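Local coordinates for protein aromatic-amino-acid transaminase TyrB (Burkholderia cenocepacia K56-2Valvano, PDB 4WD2) that probably transfers amino groups between aromatic amino acids and 2-oxo acids, using covalently bound pyridoxal phosphate, at residues H95-R98 / R102-T105; D367-V372 / D398-V403. All coordinates share one frame; numbering follows the deposited sequence.

Contact 1 of 2, residues H95-R98 / R102-T105; sequences HPAR and RIAT
The side chain of R102 turns back along the short helix and brings its guanidinium group obliquely up to A97 and P96. Its chain bends at chi3 (-74°), bringing R102 NH2 to 3.7 Å from A97 CA and leaving the flat group tilted to the backbone it touches. R102 NH2 also lies 3.6 Å from P96 O, near it without bonding. I103 comes in from the strand side: CG1 stands anti to its own carbonyl carbon, and CD1 reaches the A97 methyl, with A97 CB to I103 CD1 at 4.0 Å. The same CD1 lies near R98 N, placing the isoleucine end against the A97-R98 peptide. Beside these side chains, the one hydrogen bond across the contact runs from R102 N to A97 O at 3.0 Å, nearly in line with the carbonyl (C=O...N 165°). Here the chain passes from helix 96-99, through a short connection, into 103-108, an outermost strand of the mixed sheet in the large domain of a class I/II aminotransferase. At the other end H95 is the N-cap. H95 ND1 accepts from A97 N at 3.0 Å, with that N in the ring plane, while NE2 donates to R237 O; both ring nitrogens are thereby engaged, which should fix the rotation of the ring. R98 points away, its guanidinium held by D84 and Q87 of helix 80-91.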
ATOM      1  N   HIS A  95      -6.520 -16.949  23.156  1.00  8.71           N
ATOM      2  CA  HIS A  95      -5.078 -17.145  23.221  1.00  9.65           C
ATOM      3  C   HIS A  95      -4.484 -16.319  24.357  1.00  9.59           C
ATOM      4  O   HIS A  95      -4.814 -15.146  24.501  1.00  9.89           O
ATOM      5  CB  HIS A  95      -4.407 -16.788  21.900  1.00  9.77           C
ATOM      6  CG  HIS A  95      -3.047 -17.384  21.757  1.00 11.31           C
ATOM      7  ND1 HIS A  95      -1.970 -16.974  22.521  1.00 11.88           N
ATOM      8  CD2 HIS A  95      -2.586 -18.380  20.966  1.00 10.08           C
ATOM      9  CE1 HIS A  95      -0.909 -17.685  22.196  1.00 10.55           C
ATOM     10  NE2 HIS A  95      -1.254 -18.544  21.250  1.00 10.53           N
ATOM     11  N   PRO A  96      -3.629 -16.939  25.187  1.00  9.31           N
ATOM     12  CA  PRO A  96      -3.059 -16.232  26.342  1.00 10.44           C
ATOM     13  C   PRO A  96      -2.196 -15.026  25.953  1.00  9.32           C
ATOM     14  O   PRO A  96      -2.158 -14.047  26.687  1.00  8.83           O
ATOM     15  CB  PRO A  96      -2.212 -17.311  27.034  1.00 11.20           C
ATOM     16  CG  PRO A  96      -1.979 -18.359  25.984  1.00 11.02           C
ATOM     17  CD  PRO A  96      -3.235 -18.356  25.166  1.00 10.68           C
ATOM     18  N   ALA A  97      -1.516 -15.093  24.816  1.00 10.08           N
ATOM     19  CA  ALA A  97      -0.699 -13.975  24.362  1.00 10.70           C
ATOM     20  C   ALA A  97      -1.580 -12.796  23.974  1.00 11.52           C
ATOM     21  O   ALA A  97      -1.174 -11.637  24.094  1.00 12.52           O
ATOM     22  CB  ALA A  97       0.179 -14.389  23.195  1.00  9.81           C
ATOM     23  N   ARG A  98      -2.783 -13.099  23.497  1.00 10.15           N
ATOM     24  CA  ARG A  98      -3.762 -12.061  23.187  1.00  9.03           C
ATOM     25  C   ARG A  98      -4.289 -11.428  24.467  1.00  9.58           C
ATOM     26  O   ARG A  98      -4.387 -10.209  24.566  1.00 10.66           O
ATOM     27  CB  ARG A  98      -4.905 -12.642  22.352  1.00  7.24           C
ATOM     28  CG  ARG A  98      -6.178 -11.822  22.296  1.00  7.43           C
ATOM     29  CD  ARG A  98      -7.090 -12.375  21.199  1.00 11.24           C
ATOM     30  NE  ARG A  98      -8.400 -11.726  21.163  1.00 12.15           N
ATOM     31  CZ  ARG A  98      -8.654 -10.545  20.607  1.00 11.43           C
ATOM     32  NH1 ARG A  98      -7.681  -9.838  20.042  1.00 11.75           N
ATOM     33  NH2 ARG A  98      -9.887 -10.057  20.630  1.00 11.51           N
ATOM     34  N   ARG A 102       0.466  -9.208  24.535  1.00 10.90           N
ATOM     35  CA  ARG A 102       1.810  -9.440  24.011  1.00 11.50           C
ATOM     36  C   ARG A 102       1.892  -9.420  22.490  1.00 10.12           C
ATOM     37  O   ARG A 102       2.955  -9.673  21.929  1.00  9.82           O
ATOM     38  CB  ARG A 102       2.345 -10.783  24.506  1.00 12.32           C
ATOM     39  CG  ARG A 102       2.675 -10.829  25.980  1.00 15.01           C
ATOM     40  CD  ARG A 102       3.422 -12.111  26.323  1.00 18.55           C
ATOM     41  NE  ARG A 102       2.554 -13.291  26.331  1.00 21.23           N
ATOM     42  CZ  ARG A 102       2.038 -13.829  27.435  1.00 22.19           C
ATOM     43  NH1 ARG A 102       2.303 -13.292  28.622  1.00 22.42           N
ATOM     44  NH2 ARG A 102       1.260 -14.906  27.357  1.00 20.99           N
ATOM     45  N   ILE A 103       0.777  -9.134  21.821  1.00  9.41           N
ATOM     46  CA  ILE A 103       0.739  -9.162  20.357  1.00  8.23           C
ATOM     47  C   ILE A 103       0.449  -7.796  19.748  1.00  8.18           C
ATOM     48  O   ILE A 103      -0.606  -7.224  19.987  1.00 10.05           O
ATOM     49  CB  ILE A 103      -0.333 -10.139  19.832  1.00  6.81           C
ATOM     50  CG1 ILE A 103      -0.173 -11.529  20.442  1.00  8.99           C
ATOM     51  CG2 ILE A 103      -0.270 -10.237  18.312  1.00  7.32           C
ATOM     52  CD1 ILE A 103      -1.306 -12.461  20.061  1.00  8.48           C
ATOM     53  N   ALA A 104       1.383  -7.276  18.960  1.00  8.44           N
ATOM     54  CA  ALA A 104       1.127  -6.068  18.184  1.00  8.06           C
ATOM     55  C   ALA A 104       0.564  -6.447  16.819  1.00  9.18           C
ATOM     56  O   ALA A 104       1.236  -7.123  16.045  1.00 11.58           O
ATOM     57  CB  ALA A 104       2.410  -5.234  18.027  1.00  8.03           C
ATOM     58  N   THR A 105      -0.666  -6.020  16.532  1.00  8.83           N
ATOM     59  CA  THR A 105      -1.310  -6.304  15.246  1.00  9.72           C
ATOM     60  C   THR A 105      -1.722  -5.033  14.493  1.00 10.00           C
ATOM     61  O   THR A 105      -2.302  -4.109  15.076  1.00 10.22           O
ATOM     62  CB  THR A 105      -2.563  -7.186  15.429  1.00 10.64           C
ATOM     63  OG1 THR A 105      -2.184  -8.445  15.991  1.00 10.53           O
ATOM     64  CG2 THR A 105      -3.260  -7.428  14.091  1.00 11.49           C
TER

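Contact 2 of 2, residues D367-V372 / D398-V403; sequences DALREV and DAIGKV
D367 OD1 is gripped twice by R370, one turn on: firmly by R370 NH2 at 2.9 Å, approaching from above the carboxylate plane, and weakly by R370 NH1. R370 NE goes the other way, to E371 OE2 at 2.8 Å, on the anti side of that carboxylate. The guanidinium is thus pinned from two edges, which should fix its rotation, and its positive charge probably offsets part of that on the two carboxylates. On the partner helix, K402 NZ reaches back to D398 OD2 at 2.8 Å. The interface itself is apolar, and L369 does the touching: with CG anti to the backbone N (chi1 -162°), L369 sends CD1 into helix 393-405, where A399 CB is 3.7 Å away. L369 CD1 also meets I400 CG1 at 3.9 Å and V403 CG2 at 4.1 Å, while L369 CD2 rests against I400 CG1. The axes of the two short helical segments approach to 10.0 Å, with directions 135° apart. Both lie in the C-terminal part of the chain, which in class I/II aminotransferases contributes to the small domain. L369 also packs on L361 and I377, and with A399 on V375 of strand 375-376, so the helix pair closes over that strand.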
ATOM      1  N   ASP A 367       6.469 -29.668 -20.767  1.00 12.00           N
ATOM      2  CA  ASP A 367       6.323 -29.280 -22.172  1.00 13.57           C
ATOM      3  C   ASP A 367       5.359 -30.218 -22.880  1.00 12.52           C
ATOM      4  O   ASP A 367       4.469 -29.778 -23.604  1.00 14.23           O
ATOM      5  CB  ASP A 367       7.667 -29.294 -22.903  1.00 15.08           C
ATOM      6  CG  ASP A 367       8.554 -28.117 -22.543  1.00 16.59           C
ATOM      7  OD1 ASP A 367       8.036 -27.085 -22.065  1.00 17.64           O
ATOM      8  OD2 ASP A 367       9.781 -28.228 -22.757  1.00 17.52           O
ATOM      9  N   ALA A 368       5.557 -31.518 -22.679  1.00 12.55           N
ATOM     10  CA  ALA A 368       4.698 -32.528 -23.291  1.00 12.98           C
ATOM     11  C   ALA A 368       3.245 -32.363 -22.850  1.00 13.75           C
ATOM     12  O   ALA A 368       2.329 -32.395 -23.671  1.00 15.24           O
ATOM     13  CB  ALA A 368       5.196 -33.921 -22.958  1.00 13.19           C
ATOM     14  N   LEU A 369       3.044 -32.184 -21.551  1.00 13.37           N
ATOM     15  CA  LEU A 369       1.714 -31.965 -20.990  1.00 13.60           C
ATOM     16  C   LEU A 369       0.990 -30.822 -21.701  1.00 13.90           C
ATOM     17  O   LEU A 369      -0.196 -30.925 -22.016  1.00 13.70           O
ATOM     18  CB  LEU A 369       1.823 -31.675 -19.492  1.00 12.90           C
ATOM     19  CG  LEU A 369       0.585 -31.830 -18.611  1.00 13.23           C
ATOM     20  CD1 LEU A 369      -0.013 -33.223 -18.787  1.00 14.41           C
ATOM     21  CD2 LEU A 369       0.960 -31.570 -17.151  1.00 12.47           C
ATOM     22  N   ARG A 370       1.717 -29.738 -21.957  1.00 14.08           N
ATOM     23  CA  ARG A 370       1.166 -28.572 -22.642  1.00 14.81           C
ATOM     24  C   ARG A 370       0.950 -28.832 -24.129  1.00 17.56           C
ATOM     25  O   ARG A 370      -0.166 -28.727 -24.639  1.00 14.00           O
ATOM     26  CB  ARG A 370       2.091 -27.363 -22.457  1.00 14.17           C
ATOM     27  CG  ARG A 370       1.629 -26.104 -23.184  1.00 13.10           C
ATOM     28  CD  ARG A 370       2.630 -24.960 -23.047  1.00 17.67           C
ATOM     29  NE  ARG A 370       3.899 -25.241 -23.715  1.00 19.34           N
ATOM     30  CZ  ARG A 370       5.018 -25.590 -23.083  1.00 19.75           C
ATOM     31  NH1 ARG A 370       5.026 -25.692 -21.760  1.00 20.20           N
ATOM     32  NH2 ARG A 370       6.130 -25.829 -23.772  1.00 20.00           N
ATOM     33  N   GLU A 371       2.027 -29.176 -24.823  1.00 13.70           N
ATOM     34  CA  GLU A 371       2.005 -29.253 -26.276  1.00 21.00           C
ATOM     35  C   GLU A 371       1.159 -30.410 -26.783  1.00 15.31           C
ATOM     36  O   GLU A 371       0.407 -30.264 -27.745  1.00 16.26           O
ATOM     37  CB  GLU A 371       3.431 -29.366 -26.821  1.00 22.88           C
ATOM     38  CG  GLU A 371       4.328 -28.169 -26.495  1.00 24.65           C
ATOM     39  CD  GLU A 371       3.847 -26.867 -27.127  1.00 27.40           C
ATOM     40  OE1 GLU A 371       3.318 -26.895 -28.259  1.00 28.83           O
ATOM     41  OE2 GLU A 371       3.993 -25.807 -26.485  1.00 28.92           O
ATOM     42  N   VAL A 372       1.266 -31.561 -26.131  1.00 12.71           N
ATOM     43  CA  VAL A 372       0.525 -32.741 -26.578  1.00 12.91           C
ATOM     44  C   VAL A 372      -0.878 -32.801 -25.974  1.00 12.46           C
ATOM     45  O   VAL A 372      -1.840 -33.091 -26.674  1.00 12.68           O
ATOM     46  CB  VAL A 372       1.278 -34.045 -26.234  1.00 13.12           C
ATOM     47  CG1 VAL A 372       0.525 -35.258 -26.770  1.00 13.43           C
ATOM     48  CG2 VAL A 372       2.678 -34.004 -26.816  1.00 13.69           C
ATOM     49  N   ASP A 398      -5.887 -38.077 -16.940  1.00 15.67           N
ATOM     50  CA  ASP A 398      -5.567 -38.865 -18.126  1.00 18.50           C
ATOM     51  C   ASP A 398      -4.262 -38.377 -18.755  1.00 16.65           C
ATOM     52  O   ASP A 398      -3.369 -39.164 -19.064  1.00 15.98           O
ATOM     53  CB  ASP A 398      -6.713 -38.779 -19.132  1.00 22.08           C
ATOM     54  CG  ASP A 398      -6.572 -39.763 -20.270  1.00 26.62           C
ATOM     55  OD1 ASP A 398      -6.583 -40.985 -20.003  1.00 28.03           O
ATOM     56  OD2 ASP A 398      -6.475 -39.316 -21.432  1.00 27.80           O
ATOM     57  N   ALA A 399      -4.167 -37.063 -18.931  1.00 15.89           N
ATOM     58  CA  ALA A 399      -2.986 -36.417 -19.492  1.00 15.67           C
ATOM     59  C   ALA A 399      -1.715 -36.733 -18.693  1.00 14.82           C
ATOM     60  O   ALA A 399      -0.743 -37.247 -19.237  1.00 14.62           O
ATOM     61  CB  ALA A 399      -3.210 -34.895 -19.568  1.00 14.05           C
ATOM     62  N   ILE A 400      -1.733 -36.423 -17.400  1.00 14.98           N
ATOM     63  CA  ILE A 400      -0.577 -36.641 -16.535  1.00 14.65           C
ATOM     64  C   ILE A 400      -0.233 -38.129 -16.420  1.00 15.78           C
ATOM     65  O   ILE A 400       0.942 -38.507 -16.436  1.00 15.46           O
ATOM     66  CB  ILE A 400      -0.819 -36.041 -15.132  1.00 14.17           C
ATOM     67  CG1 ILE A 400      -0.905 -34.517 -15.220  1.00 13.85           C
ATOM     68  CG2 ILE A 400       0.284 -36.435 -14.161  1.00 14.03           C
ATOM     69  CD1 ILE A 400      -1.104 -33.854 -13.881  1.00 13.63           C
ATOM     70  N   GLY A 401      -1.261 -38.971 -16.324  1.00 16.61           N
ATOM     71  CA  GLY A 401      -1.066 -40.411 -16.294  1.00 16.56           C
ATOM     72  C   GLY A 401      -0.328 -40.918 -17.519  1.00 17.72           C
ATOM     73  O   GLY A 401       0.605 -41.708 -17.403  1.00 18.61           O
ATOM     74  N   LYS A 402      -0.740 -40.459 -18.699  1.00 18.12           N
ATOM     75  CA  LYS A 402      -0.077 -40.848 -19.943  1.00 17.30           C
ATOM     76  C   LYS A 402       1.363 -40.345 -19.998  1.00 16.55           C
ATOM     77  O   LYS A 402       2.261 -41.081 -20.396  1.00 16.04           O
ATOM     78  CB  LYS A 402      -0.852 -40.329 -21.155  1.00 17.25           C
ATOM     79  CG  LYS A 402      -2.142 -41.079 -21.428  1.00 17.17           C
ATOM     80  CD  LYS A 402      -2.895 -40.458 -22.584  1.00 18.19           C
ATOM     81  CE  LYS A 402      -4.213 -41.166 -22.834  1.00 19.75           C
ATOM     82  NZ  LYS A 402      -5.111 -40.353 -23.704  1.00 21.87           N
ATOM     83  N   VAL A 403       1.582 -39.095 -19.594  1.00 16.54           N
ATOM     84  CA  VAL A 403       2.928 -38.525 -19.628  1.00 17.57           C
ATOM     85  C   VAL A 403       3.861 -39.258 -18.657  1.00 18.83           C
ATOM     86  O   VAL A 403       4.987 -39.610 -19.017  1.00 21.24           O
ATOM     87  CB  VAL A 403       2.914 -37.011 -19.305  1.00 15.30           C
ATOM     88  CG1 VAL A 403       4.328 -36.482 -19.167  1.00 12.42           C
ATOM     89  CG2 VAL A 403       2.175 -36.247 -20.398  1.00 14.17           C
TER

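From the N terminus, the chain reaches contact 1 first: just after helix 80-91, residues 95-98 and 102-105 close a very short loop, only three residues between them, and deliver the chain into edge strand 103-108 of the mixed sheet. That loop is complete long before contact 2 begins. Residues 367-372 and 398-403 close a longer loop of 25 residues, which takes in strands 375-376 and 382-384 and brings helix 363-371 against helix 393-405 near the C terminus. The two are in series, neither nesting nor crossing. Their centres lie 49 Å apart on opposite sides of the chain's centre: contact 1 at the border of the large mixed sheet, contact 2 between two C-terminal helices.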